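Local coordinates for alpha-fucosidase (Bifidobacterium bifidum, PDB 2EAB), which probably hydrolyses alpha-1,2-linked L-fucosyl bonds as a family 95 glycoside hydrolase, this chain being the catalytic portion of a longer protein, at residues 335-338 with 339-342; 354-357 with 358-362; 363-366 with 367-371; 740-743 with 744-748; 804-807 with 808-811. All blocks are in the same frame, centred on the assembly; numbering follows the deposited sequence.

Interaction 1 of 5, residues 335-338 with 339-342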
loop_
_atom_site.group_PDB
_atom_site.type_symbol
_atom_site.label_atom_id
_atom_site.label_comp_id
_atom_site.label_asym_id
_atom_site.label_seq_id
_atom_site.Cartn_x
_atom_site.Cartn_y
_atom_site.Cartn_z
ATOM N N LYS A 335 1.216 11.307 -16.591
ATOM C CA LYS A 335 1.932 12.575 -16.624
ATOM C C LYS A 335 1.092 13.619 -15.916
ATOM O O LYS A 335 -0.137 13.597 -16.003
ATOM C CB LYS A 335 2.215 13.005 -18.065
ATOM C CG LYS A 335 3.109 12.045 -18.842
ATOM C CD LYS A 335 4.537 12.085 -18.308
ATOM C CE LYS A 335 5.352 10.898 -18.776
ATOM N NZ LYS A 335 6.773 11.035 -18.345
ATOM N N ILE A 336 1.751 14.527 -15.209
ATOM C CA ILE A 336 1.052 15.572 -14.481
ATOM C C ILE A 336 1.830 16.880 -14.579
ATOM O O ILE A 336 3.040 16.919 -14.322
ATOM C CB ILE A 336 0.751 15.163 -13.003
ATOM C CG1 ILE A 336 -0.100 16.234 -12.308
ATOM C CG2 ILE A 336 2.042 14.841 -12.227
ATOM C CD1 ILE A 336 -0.708 15.791 -10.990
ATOM N N ASP A 337 1.132 17.935 -14.990
ATOM C CA ASP A 337 1.735 19.256 -15.134
ATOM C C ASP A 337 0.937 20.280 -14.349
ATOM O O ASP A 337 -0.176 20.653 -14.734
ATOM C CB ASP A 337 1.831 19.668 -16.612
ATOM C CG ASP A 337 2.728 20.889 -16.835
ATOM O OD1 ASP A 337 3.184 21.518 -15.853
ATOM O OD2 ASP A 337 2.977 21.217 -18.013
ATOM N N LEU A 338 1.517 20.723 -13.241
ATOM C CA LEU A 338 0.917 21.756 -12.412
ATOM C C LEU A 338 1.716 23.055 -12.463
ATOM O O LEU A 338 1.462 23.972 -11.684
ATOM C CB LEU A 338 0.790 21.273 -10.963
ATOM C CG LEU A 338 -0.048 20.022 -10.698
ATOM C CD1 LEU A 338 -0.064 19.730 -9.208
ATOM C CD2 LEU A 338 -1.469 20.171 -11.242
ATOM N N GLY A 339 2.674 23.122 -13.385
ATOM C CA GLY A 339 3.537 24.297 -13.525
ATOM C C GLY A 339 4.844 24.172 -12.768
ATOM O O GLY A 339 5.502 25.180 -12.483
ATOM N N GLN A 340 5.232 22.936 -12.461
ATOM C CA GLN A 340 6.429 22.675 -11.664
ATOM C C GLN A 340 7.729 23.004 -12.380
ATOM O O GLN A 340 7.837 22.867 -13.599
ATOM C CB GLN A 340 6.473 21.208 -11.218
ATOM C CG GLN A 340 6.549 20.188 -12.352
ATOM C CD GLN A 340 5.190 19.643 -12.756
ATOM O OE1 GLN A 340 4.158 20.263 -12.501
ATOM N NE2 GLN A 340 5.186 18.473 -13.384
ATOM N N SER A 341 8.714 23.411 -11.585
ATOM C CA SER A 341 10.110 23.372 -11.983
ATOM C C SER A 341 10.610 21.927 -11.888
ATOM O O SER A 341 9.880 21.028 -11.451
ATOM C CB SER A 341 10.947 24.294 -11.088
ATOM O OG SER A 341 10.661 24.098 -9.714
ATOM N N GLY A 342 11.850 21.711 -12.310
ATOM C CA GLY A 342 12.479 20.397 -12.255
ATOM C C GLY A 342 13.983 20.557 -12.251
ATOM O O GLY A 342 14.488 21.682 -12.197
HETATM O O HOH W 1 5.892 22.536 -15.804
#

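Interaction 2 of 5, residues 354-357 with 358-362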
loop_
_atom_site.group_PDB
_atom_site.type_symbol
_atom_site.label_atom_id
_atom_site.label_comp_id
_atom_site.label_asym_id
_atom_site.label_seq_id
_atom_site.Cartn_x
_atom_site.Cartn_y
_atom_site.Cartn_z
ATOM N N LEU A 354 14.938 21.987 -1.668
ATOM C CA LEU A 354 13.546 22.202 -2.049
ATOM C C LEU A 354 12.602 21.931 -0.881
ATOM O O LEU A 354 11.714 22.727 -0.598
ATOM C CB LEU A 354 13.179 21.322 -3.247
ATOM C CG LEU A 354 11.750 21.394 -3.793
ATOM C CD1 LEU A 354 11.471 22.756 -4.403
ATOM C CD2 LEU A 354 11.538 20.302 -4.820
ATOM N N LEU A 355 12.807 20.802 -0.203
ATOM C CA LEU A 355 12.008 20.464 0.967
ATOM C C LEU A 355 12.141 21.529 2.057
ATOM O O LEU A 355 11.147 21.955 2.639
ATOM C CB LEU A 355 12.390 19.079 1.501
ATOM C CG LEU A 355 11.708 18.625 2.793
ATOM C CD1 LEU A 355 10.194 18.472 2.611
ATOM C CD2 LEU A 355 12.328 17.328 3.288
ATOM N N LYS A 356 13.375 21.965 2.311
ATOM C CA LYS A 356 13.639 22.979 3.327
ATOM C C LYS A 356 12.920 24.293 3.009
ATOM O O LYS A 356 12.321 24.899 3.894
ATOM C CB LYS A 356 15.143 23.206 3.481
ATOM C CG LYS A 356 15.531 23.940 4.753
ATOM C CD LYS A 356 17.036 23.894 4.968
ATOM C CE LYS A 356 17.431 24.538 6.285
ATOM N NZ LYS A 356 18.899 24.426 6.522
ATOM N N ALA A 357 12.975 24.716 1.747
ATOM C CA ALA A 357 12.299 25.939 1.309
ATOM C C ALA A 357 10.781 25.814 1.466
ATOM O O ALA A 357 10.114 26.751 1.901
ATOM C CB ALA A 357 12.667 26.271 -0.129
ATOM N N TYR A 358 10.244 24.647 1.116
ATOM C CA TYR A 358 8.819 24.375 1.273
ATOM C C TYR A 358 8.421 24.487 2.748
ATOM O O TYR A 358 7.413 25.111 3.076
ATOM C CB TYR A 358 8.495 22.987 0.728
ATOM C CG TYR A 358 7.035 22.721 0.426
ATOM C CD1 TYR A 358 6.544 22.823 -0.878
ATOM C CD2 TYR A 358 6.152 22.326 1.430
ATOM C CE1 TYR A 358 5.209 22.553 -1.168
ATOM C CE2 TYR A 358 4.818 22.061 1.153
ATOM C CZ TYR A 358 4.353 22.176 -0.145
ATOM O OH TYR A 358 3.031 21.905 -0.406
ATOM N N GLN A 359 9.232 23.899 3.627
ATOM C CA GLN A 359 8.988 23.931 5.072
ATOM C C GLN A 359 9.051 25.345 5.647
ATOM O O GLN A 359 8.275 25.694 6.535
ATOM C CB GLN A 359 9.987 23.032 5.811
ATOM C CG GLN A 359 9.760 21.542 5.585
ATOM C CD GLN A 359 10.898 20.671 6.090
ATOM O OE1 GLN A 359 12.070 21.057 6.046
ATOM N NE2 GLN A 359 10.557 19.470 6.548
ATOM N N ARG A 360 9.981 26.146 5.132
ATOM C CA ARG A 360 10.204 27.502 5.638
ATOM C C ARG A 360 9.266 28.534 5.010
ATOM O O ARG A 360 9.159 29.663 5.499
ATOM C CB ARG A 360 11.667 27.909 5.443
ATOM C CG ARG A 360 12.637 27.141 6.334
ATOM C CD ARG A 360 14.090 27.487 6.043
ATOM N NE ARG A 360 14.404 28.884 6.346
ATOM C CZ ARG A 360 14.777 29.336 7.541
ATOM N NH1 ARG A 360 14.886 28.508 8.573
ATOM N NH2 ARG A 360 15.039 30.625 7.704
ATOM N N GLY A 361 8.587 28.141 3.936
ATOM C CA GLY A 361 7.653 29.023 3.241
ATOM C C GLY A 361 8.328 29.976 2.274
ATOM O O GLY A 361 7.761 31.013 1.925
ATOM N N SER A 362 9.535 29.627 1.837
ATOM C CA SER A 362 10.287 30.453 0.891
ATOM C C SER A 362 10.303 29.858 -0.521
ATOM O O SER A 362 10.895 30.435 -1.438
ATOM C CB SER A 362 11.715 30.684 1.393
ATOM O OG SER A 362 12.435 29.465 1.466
#

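Interaction 3 of 5, residues 363-366 with 367-371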
loop_
_atom_site.group_PDB
_atom_site.type_symbol
_atom_site.label_atom_id
_atom_site.label_comp_id
_atom_site.label_asym_id
_atom_site.label_seq_id
_atom_site.Cartn_x
_atom_site.Cartn_y
_atom_site.Cartn_z
ATOM N N ALA A 363 9.654 28.707 -0.693
ATOM C CA ALA A 363 9.539 28.088 -2.010
ATOM C C ALA A 363 8.614 28.911 -2.904
ATOM O O ALA A 363 7.539 29.337 -2.475
ATOM C CB ALA A 363 9.029 26.656 -1.890
ATOM N N THR A 364 9.047 29.130 -4.143
ATOM C CA THR A 364 8.222 29.797 -5.148
ATOM C C THR A 364 7.082 28.869 -5.552
ATOM O O THR A 364 7.102 27.673 -5.237
ATOM C CB THR A 364 9.025 30.117 -6.417
ATOM O OG1 THR A 364 9.444 28.890 -7.026
ATOM C CG2 THR A 364 10.245 30.988 -6.104
ATOM N N THR A 365 6.098 29.407 -6.267
ATOM C CA THR A 365 4.986 28.593 -6.760
ATOM C C THR A 365 5.490 27.396 -7.569
ATOM O O THR A 365 5.066 26.260 -7.328
ATOM C CB THR A 365 3.988 29.437 -7.580
ATOM O OG1 THR A 365 3.466 30.476 -6.743
ATOM C CG2 THR A 365 2.831 28.581 -8.094
ATOM N N ALA A 366 6.408 27.641 -8.502
ATOM C CA ALA A 366 6.977 26.570 -9.324
ATOM C C ALA A 366 7.654 25.497 -8.466
ATOM O O ALA A 366 7.538 24.299 -8.746
ATOM C CB ALA A 366 7.959 27.138 -10.338
ATOM N N GLN A 367 8.352 25.936 -7.422
ATOM C CA GLN A 367 9.024 25.027 -6.492
ATOM C C GLN A 367 8.048 24.227 -5.635
ATOM O O GLN A 367 8.262 23.031 -5.400
ATOM C CB GLN A 367 10.015 25.793 -5.622
ATOM C CG GLN A 367 11.264 26.216 -6.382
ATOM C CD GLN A 367 12.127 27.204 -5.619
ATOM O OE1 GLN A 367 11.703 27.780 -4.620
ATOM N NE2 GLN A 367 13.350 27.411 -6.101
ATOM N N LYS A 368 6.978 24.870 -5.175
ATOM C CA LYS A 368 5.914 24.148 -4.471
ATOM C C LYS A 368 5.320 23.065 -5.368
ATOM O O LYS A 368 5.131 21.928 -4.937
ATOM C CB LYS A 368 4.810 25.088 -3.979
ATOM C CG LYS A 368 5.210 25.968 -2.799
ATOM C CD LYS A 368 4.008 26.679 -2.198
ATOM C CE LYS A 368 3.134 25.726 -1.382
ATOM N NZ LYS A 368 1.871 26.370 -0.943
ATOM N N ARG A 369 5.040 23.412 -6.620
ATOM C CA ARG A 369 4.519 22.433 -7.566
ATOM C C ARG A 369 5.535 21.331 -7.854
ATOM O O ARG A 369 5.154 20.176 -8.050
ATOM C CB ARG A 369 4.046 23.106 -8.858
ATOM C CG ARG A 369 2.969 24.187 -8.670
ATOM C CD ARG A 369 1.714 23.702 -7.927
ATOM N NE ARG A 369 0.883 24.842 -7.531
ATOM C CZ ARG A 369 0.740 25.299 -6.286
ATOM N NH1 ARG A 369 1.342 24.711 -5.259
ATOM N NH2 ARG A 369 -0.032 26.351 -6.060
ATOM N N GLU A 370 6.823 21.674 -7.862
ATOM C CA GLU A 370 7.863 20.653 -8.013
ATOM C C GLU A 370 7.824 19.624 -6.884
ATOM O O GLU A 370 7.810 18.423 -7.150
ATOM C CB GLU A 370 9.265 21.259 -8.142
ATOM C CG GLU A 370 10.351 20.185 -8.285
ATOM C CD GLU A 370 11.749 20.733 -8.513
ATOM O OE1 GLU A 370 11.909 21.965 -8.650
ATOM O OE2 GLU A 370 12.694 19.917 -8.552
ATOM N N LEU A 371 7.801 20.086 -5.637
ATOM C CA LEU A 371 7.783 19.148 -4.512
ATOM C C LEU A 371 6.500 18.316 -4.487
ATOM O O LEU A 371 6.543 17.102 -4.279
ATOM C CB LEU A 371 8.003 19.855 -3.169
ATOM C CG LEU A 371 8.249 18.905 -1.987
ATOM C CD1 LEU A 371 9.496 18.051 -2.197
ATOM C CD2 LEU A 371 8.339 19.652 -0.671
#

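Interaction 4 of 5, residues 740-743 with 744-748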
loop_
_atom_site.group_PDB
_atom_site.type_symbol
_atom_site.label_atom_id
_atom_site.label_comp_id
_atom_site.label_asym_id
_atom_site.label_seq_id
_atom_site.Cartn_x
_atom_site.Cartn_y
_atom_site.Cartn_z
ATOM N N THR A 740 -9.199 22.227 1.505
ATOM C CA THR A 740 -8.792 21.545 2.729
ATOM C C THR A 740 -7.895 20.351 2.402
ATOM O O THR A 740 -6.895 20.117 3.084
ATOM C CB THR A 740 -10.003 21.123 3.579
ATOM O OG1 THR A 740 -10.764 22.291 3.901
ATOM C CG2 THR A 740 -9.555 20.466 4.875
ATOM N N THR A 741 -8.241 19.609 1.349
ATOM C CA THR A 741 -7.443 18.459 0.922
ATOM C C THR A 741 -6.021 18.894 0.590
ATOM O O THR A 741 -5.050 18.280 1.050
ATOM C CB THR A 741 -8.064 17.743 -0.292
ATOM O OG1 THR A 741 -9.414 17.382 0.006
ATOM C CG2 THR A 741 -7.291 16.477 -0.614
ATOM N N TYR A 742 -5.902 19.956 -0.205
ATOM C CA TYR A 742 -4.597 20.490 -0.559
ATOM C C TYR A 742 -3.805 20.947 0.669
ATOM O O TYR A 742 -2.599 20.720 0.761
ATOM C CB TYR A 742 -4.710 21.639 -1.569
ATOM C CG TYR A 742 -3.381 22.298 -1.786
ATOM C CD1 TYR A 742 -2.379 21.655 -2.507
ATOM C CD2 TYR A 742 -3.096 23.533 -1.211
ATOM C CE1 TYR A 742 -1.133 22.235 -2.678
ATOM C CE2 TYR A 742 -1.854 24.127 -1.378
ATOM C CZ TYR A 742 -0.876 23.470 -2.108
ATOM O OH TYR A 742 0.360 24.045 -2.268
ATOM N N GLN A 743 -4.491 21.594 1.604
ATOM C CA GLN A 743 -3.840 22.042 2.833
ATOM C C GLN A 743 -3.250 20.863 3.614
ATOM O O GLN A 743 -2.199 20.995 4.248
ATOM C CB GLN A 743 -4.809 22.830 3.702
ATOM C CG GLN A 743 -5.065 24.250 3.250
ATOM C CD GLN A 743 -5.977 24.969 4.218
ATOM O OE1 GLN A 743 -5.552 25.870 4.939
ATOM N NE2 GLN A 743 -7.230 24.550 4.266
ATOM N N LEU A 744 -3.918 19.710 3.553
ATOM C CA LEU A 744 -3.400 18.497 4.183
ATOM C C LEU A 744 -2.188 17.935 3.440
ATOM O O LEU A 744 -1.255 17.443 4.072
ATOM C CB LEU A 744 -4.500 17.444 4.354
ATOM C CG LEU A 744 -5.559 17.809 5.399
ATOM C CD1 LEU A 744 -6.795 16.966 5.187
ATOM C CD2 LEU A 744 -5.046 17.666 6.837
ATOM N N VAL A 745 -2.194 18.016 2.109
ATOM C CA VAL A 745 -1.011 17.663 1.322
ATOM C C VAL A 745 0.174 18.546 1.729
ATOM O O VAL A 745 1.276 18.050 1.960
ATOM C CB VAL A 745 -1.272 17.766 -0.202
ATOM C CG1 VAL A 745 0.025 17.598 -0.988
ATOM C CG2 VAL A 745 -2.291 16.722 -0.647
ATOM N N GLU A 746 -0.070 19.851 1.849
ATOM C CA GLU A 746 0.955 20.797 2.293
ATOM C C GLU A 746 1.525 20.386 3.641
ATOM O O GLU A 746 2.740 20.401 3.842
ATOM C CB GLU A 746 0.365 22.192 2.447
ATOM C CG GLU A 746 0.184 22.989 1.190
ATOM C CD GLU A 746 -0.264 24.405 1.507
ATOM O OE1 GLU A 746 -1.245 24.566 2.264
ATOM O OE2 GLU A 746 0.371 25.359 1.008
ATOM N N LEU A 747 0.634 20.032 4.562
ATOM C CA LEU A 747 1.054 19.639 5.901
ATOM C C LEU A 747 1.848 18.339 5.901
ATOM O O LEU A 747 2.806 18.210 6.665
ATOM C CB LEU A 747 -0.138 19.569 6.855
ATOM C CG LEU A 747 -0.733 20.927 7.258
ATOM C CD1 LEU A 747 -2.095 20.762 7.915
ATOM C CD2 LEU A 747 0.218 21.716 8.160
ATOM N N GLN A 748 1.469 17.383 5.050
ATOM C CA GLN A 748 2.245 16.152 4.913
ATOM C C GLN A 748 3.661 16.448 4.427
ATOM O O GLN A 748 4.635 15.918 4.963
ATOM C CB GLN A 748 1.569 15.148 3.977
ATOM C CG GLN A 748 2.363 13.841 3.874
ATOM C CD GLN A 748 1.763 12.831 2.923
ATOM O OE1 GLN A 748 1.116 13.187 1.941
ATOM N NE2 GLN A 748 1.993 11.551 3.202
HETATM O O HOH W 2 -1.564 23.628 4.871
#

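Interaction 5 of 5, residues 804-807 with 808-811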
loop_
_atom_site.group_PDB
_atom_site.type_symbol
_atom_site.label_atom_id
_atom_site.label_comp_id
_atom_site.label_asym_id
_atom_site.label_seq_id
_atom_site.Cartn_x
_atom_site.Cartn_y
_atom_site.Cartn_z
ATOM N N ALA A 804 -12.346 17.520 -6.587
ATOM C CA ALA A 804 -11.827 18.261 -5.437
ATOM C C ALA A 804 -10.551 18.993 -5.833
ATOM O O ALA A 804 -9.475 18.787 -5.265
ATOM C CB ALA A 804 -11.604 17.335 -4.239
ATOM N N LEU A 805 -10.699 19.865 -6.827
ATOM C CA LEU A 805 -9.582 20.616 -7.369
ATOM C C LEU A 805 -9.262 21.799 -6.459
ATOM O O LEU A 805 -10.129 22.635 -6.201
ATOM C CB LEU A 805 -9.917 21.111 -8.775
ATOM C CG LEU A 805 -8.869 21.981 -9.469
ATOM C CD1 LEU A 805 -7.646 21.163 -9.849
ATOM C CD2 LEU A 805 -9.477 22.645 -10.688
ATOM N N PRO A 806 -8.018 21.867 -5.954
ATOM C CA PRO A 806 -7.653 22.990 -5.095
ATOM C C PRO A 806 -7.574 24.297 -5.869
ATOM O O PRO A 806 -7.122 24.311 -7.016
ATOM C CB PRO A 806 -6.247 22.617 -4.602
ATOM C CG PRO A 806 -6.080 21.168 -4.906
ATOM C CD PRO A 806 -6.900 20.921 -6.120
ATOM N N ASP A 807 -7.992 25.388 -5.234
ATOM C CA ASP A 807 -7.832 26.717 -5.824
ATOM C C ASP A 807 -6.354 27.037 -6.076
ATOM O O ASP A 807 -6.031 27.834 -6.961
ATOM C CB ASP A 807 -8.467 27.796 -4.938
ATOM C CG ASP A 807 -9.982 27.665 -4.832
ATOM O OD1 ASP A 807 -10.604 26.956 -5.652
ATOM O OD2 ASP A 807 -10.560 28.284 -3.914
ATOM N N ALA A 808 -5.466 26.401 -5.309
ATOM C CA ALA A 808 -4.018 26.558 -5.469
ATOM C C ALA A 808 -3.514 26.085 -6.837
ATOM O O ALA A 808 -2.457 26.525 -7.299
ATOM C CB ALA A 808 -3.281 25.825 -4.352
ATOM N N TRP A 809 -4.260 25.181 -7.471
ATOM C CA TRP A 809 -3.906 24.671 -8.790
ATOM C C TRP A 809 -4.898 25.211 -9.821
ATOM O O TRP A 809 -5.782 24.492 -10.288
ATOM C CB TRP A 809 -3.892 23.137 -8.807
ATOM C CG TRP A 809 -2.987 22.472 -7.793
ATOM C CD1 TRP A 809 -1.952 23.039 -7.094
ATOM C CD2 TRP A 809 -3.017 21.095 -7.414
ATOM N NE1 TRP A 809 -1.354 22.098 -6.282
ATOM C CE2 TRP A 809 -1.989 20.896 -6.462
ATOM C CE3 TRP A 809 -3.814 20.006 -7.786
ATOM C CZ2 TRP A 809 -1.744 19.650 -5.873
ATOM C CZ3 TRP A 809 -3.573 18.771 -7.198
ATOM C CH2 TRP A 809 -2.544 18.604 -6.254
ATOM N N ALA A 810 -4.741 26.488 -10.171
ATOM C CA ALA A 810 -5.689 27.182 -11.048
ATOM C C ALA A 810 -5.735 26.593 -12.456
ATOM O O ALA A 810 -6.787 26.558 -13.097
ATOM C CB ALA A 810 -5.364 28.671 -11.106
ATOM N N GLY A 811 -4.582 26.135 -12.927
ATOM C CA GLY A 811 -4.463 25.531 -14.244
ATOM C C GLY A 811 -3.526 24.346 -14.204
ATOM O O GLY A 811 -2.649 24.257 -13.344
HETATM O O HOH W 3 -3.728 29.473 -7.579
#

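Interaction 1 of 5, residues 335-338 with 339-342
The carboxylate oxygen OD1 of Asp-337 takes two donors: Gly-339 N at 3.0 Å and a water whose oxygen stands 2.9 Å away. The bond from Gly-339 N, between a side-chain oxygen and the N-H two residues on, closes an Asx turn, and it bends the chain where strand 335-337 ends. Gly-339 N approaches OD1 on the anti side, 27° out of the carboxylate plane. The same water also donates to Gln-340 O (3.0 Å), tying the carboxylate to the outgoing backbone. Gly-339 has a positive phi, at which a CB would clash with Leu-338 O, so a glycine fits this place.

The second half of the contact belongs to the Gln-340 side chain, which folds back over the turn. Its CG sits between the backbone N and the carbonyl carbon (chi1 62°), and a further bend at chi2 swings the amide toward residues 336-338. There both ends of the amide are used. OE1 accepts from Leu-338 N, a 2.8 Å bond in the plane of its carbonyl, while NE2 donates a hydrogen bond to Ile-336 O, also at 2.8 Å and fairly straight. Two bonds at opposite ends of one flat group fix its rotation and occupy Ile-336 O, on the strand, and Leu-338 N just after it. Strand 335-337 is an outermost strand, paired with strand 812-819, and the side chains of Ile-336, Leu-338 and Gln-340 touch helix 365-386. The acceptor Ile-336 O lies within 1° of the amide plane of Gln-340.

Interaction 2 of 5, residues 354-357 with 358-362
Lys-356 and Arg-360 lie alongside each other and point the same way, their aliphatic parts meeting at CG of Lys-356 and CD of Arg-360, 4.0 Å apart. One turn of helix 351-360 separates them. By contrast, Leu-355 and Gln-359 are set slantwise: the branch carbon CG of Leu-355 comes 4.0 Å from CD of the Gln-359 amide. Gln-359 has CG anti to its carbonyl carbon (chi1 -71°) and runs out extended, which carries the amide back along the preceding turn, while NE2 is hydrogen-bonded to Lys-750 O. The end of Tyr-358 leads away from residues 354-357; its OH is hydrogen-bonded to Glu-372, and its ring packs on helices 365-386 and 738-751.

At the C-terminal end the backbone forms a Schellman motif. Ser-362 N donates to Ala-357 O (2.9 Å), Gly-361 N makes a weak bond to Tyr-358 O, and Gly-361 is the C-prime residue with phi 82°. The reversal brings Ser-362 OG over Ala-357, 3.6 Å from its CB.

Chemically, the exposed pair meets through methylenes, whereas Lys-356 NZ and Arg-360 NH1 stay 6.1 Å apart; the two like charges probably repel mildly, and the contact between these two would then rest on their hydrocarbon stems.

Interaction 3 of 5, residues 363-366 with 367-371
The Arg-369 guanidinium carries the methyl CG2 of Thr-365 over one face, with NH2 4.2 Å from that carbon; the two side chains run side by side in the same direction. NH1 forms a salt bridge with Glu-372, and NH2 a weak hydrogen bond to Ala-808 O. CG of Arg-369, anti to the carbonyl carbon (chi1 -57°), packs 3.2 Å from Thr-365 O, and a bend at chi2 then turns the rest of the chain. The other flat group, the Gln-367 amide, is approached from off its plane: Thr-364 N donates to OE1 at 3.0 Å, tilted 33° from the carbonyl plane, in a nearly straight bond. Ala-363 adds its CA, 3.4 Å from OE1.

Thr-364 accepts in turn. With OG1 held between the backbone N and the carbonyl carbon (chi1 64°), it accepts from Gln-367 N at 3.2 Å. The two reciprocal bonds make a capping box, with Thr-364 as N-cap of helix 365-386, and they satisfy N-H groups that have no preceding helical turn to bond to. The regular pattern then begins with Lys-368 N to Thr-364 O (2.8 Å) and Arg-369 N to Thr-365 O. Ala-363 CB also touches Lys-368 CG at 4.0 Å.

Beyond the cap, the helix is held from several sides. Lys-368 NZ reaches Glu-746 and Tyr-742 on helix 738-751, Glu-370 bonds Ser-341 in the loop after strand 335-337, Arg-369 touches Trp-809, and Gln-367 and Glu-370 pack on Leu-354 of helix 351-360.

Interaction 4 of 5, residues 740-743 with 744-748
Thr-740 O receives Leu-744 N at 3.0 Å, and the Leu-744 branch folds back so that CG lies 3.5 Å from the same oxygen; Thr-740 OG1 is bonded to Asp-737. Thr-741 O follows with Val-745 N at 3.1 Å, while CG2 of Val-745 packs close by. The Thr-741 hydroxyl turns back to Asp-737 O.

Tyr-742 carries the main side-chain contact. Its CG stands anti to the backbone N (chi1 172°), which lays the ring along the helix toward Glu-746. The carboxylate crosses it aslant, with the two planes 32° apart and CE2 of the ring 3.3 Å from CD of Glu-746. The phenol OH is hydrogen-bonded to Glu-372, and Glu-746 OE2 is salt-bridged to Lys-368, so the packed pair is held at its polar ends by helix 365-386. A leucine here would probably leave the carboxylate of Glu-746 without its flat neighbour and take from Glu-372 one of its hydroxyl partners.

Gln-743 O is bonded to Leu-747 N at 3.0 Å and takes a second donor, a water 2.8 Å away that also donates to Glu-746 OE1. That bridge steadies the carboxylate on the side of Gln-743, whose CG comes 4.0 Å from OE1.

The one-turn spacing of these contacts is that of ordinary alpha-helix. The packing of helix 738-751 against helices 722-734, 767-780 and 365-386, taken with the family, is consistent with the (alpha/alpha)6 barrel of family 95 catalytic domains.

Interaction 5 of 5, residues 804-807 with 808-811
Pro-806 is pressed against the indole of Trp-809 in a CH-pi contact: CG lies 4.0 Å from the centroid of the six-membered ring, 19° off its normal, and CD approaches CE3 at 3.6 Å. Between them the backbone makes a type I beta turn, closed by Trp-809 N donating to Pro-806 O at 3.0 Å. The donor rises 59° out of that carbonyl's plane, so the bond is not aimed at a lone pair. With CG of Trp-809 beside its backbone N (chi1 -56°), the indole swings back beneath the proline. Leu-805 adds a looser contact, CD1 lying 3.8 Å from Trp-809 O.

The outer corner is looser. Asp-807 is exposed, and its carbonyl O is met by a water at 2.9 Å that gives only a weak bond to Ala-808 O. Replacing Trp-809 with an alanine would probably strip Pro-806 of its aromatic platform and leave Glu-372 without the indole N-H it accepts from.

The turn lies between strands 799-801 and 812-819 in the C-terminal domain and faces helices of the catalytic domain: Pro-806 and Trp-809 touch Met-779 of helix 767-780, and Pro-806, Ala-808 and Trp-809 meet Tyr-742 of helix 738-751.

Overall arrangement
Interaction 3 is the common neighbour: its centre lies about 9 Å from the centres of both interaction 1 and interaction 2, and about 14 Å from those of 4 and 5. The helix it caps touches all four others. Interactions 4 and 5 have centres about 12 Å apart and meet where the Tyr-742 and Trp-809 rings pack with planes about 70° apart, while Leu-338 CD1 of interaction 1 reaches Trp-809 CE2 at 3.6 Å. Glu-372 gathers polar ends from interactions 2, 3, 4 and 5, joining helices of the catalytic domain to the turn of the C-terminal domain. All five lie away from the calcium site at Gly-57, Glu-77, Ser-386 and Leu-393.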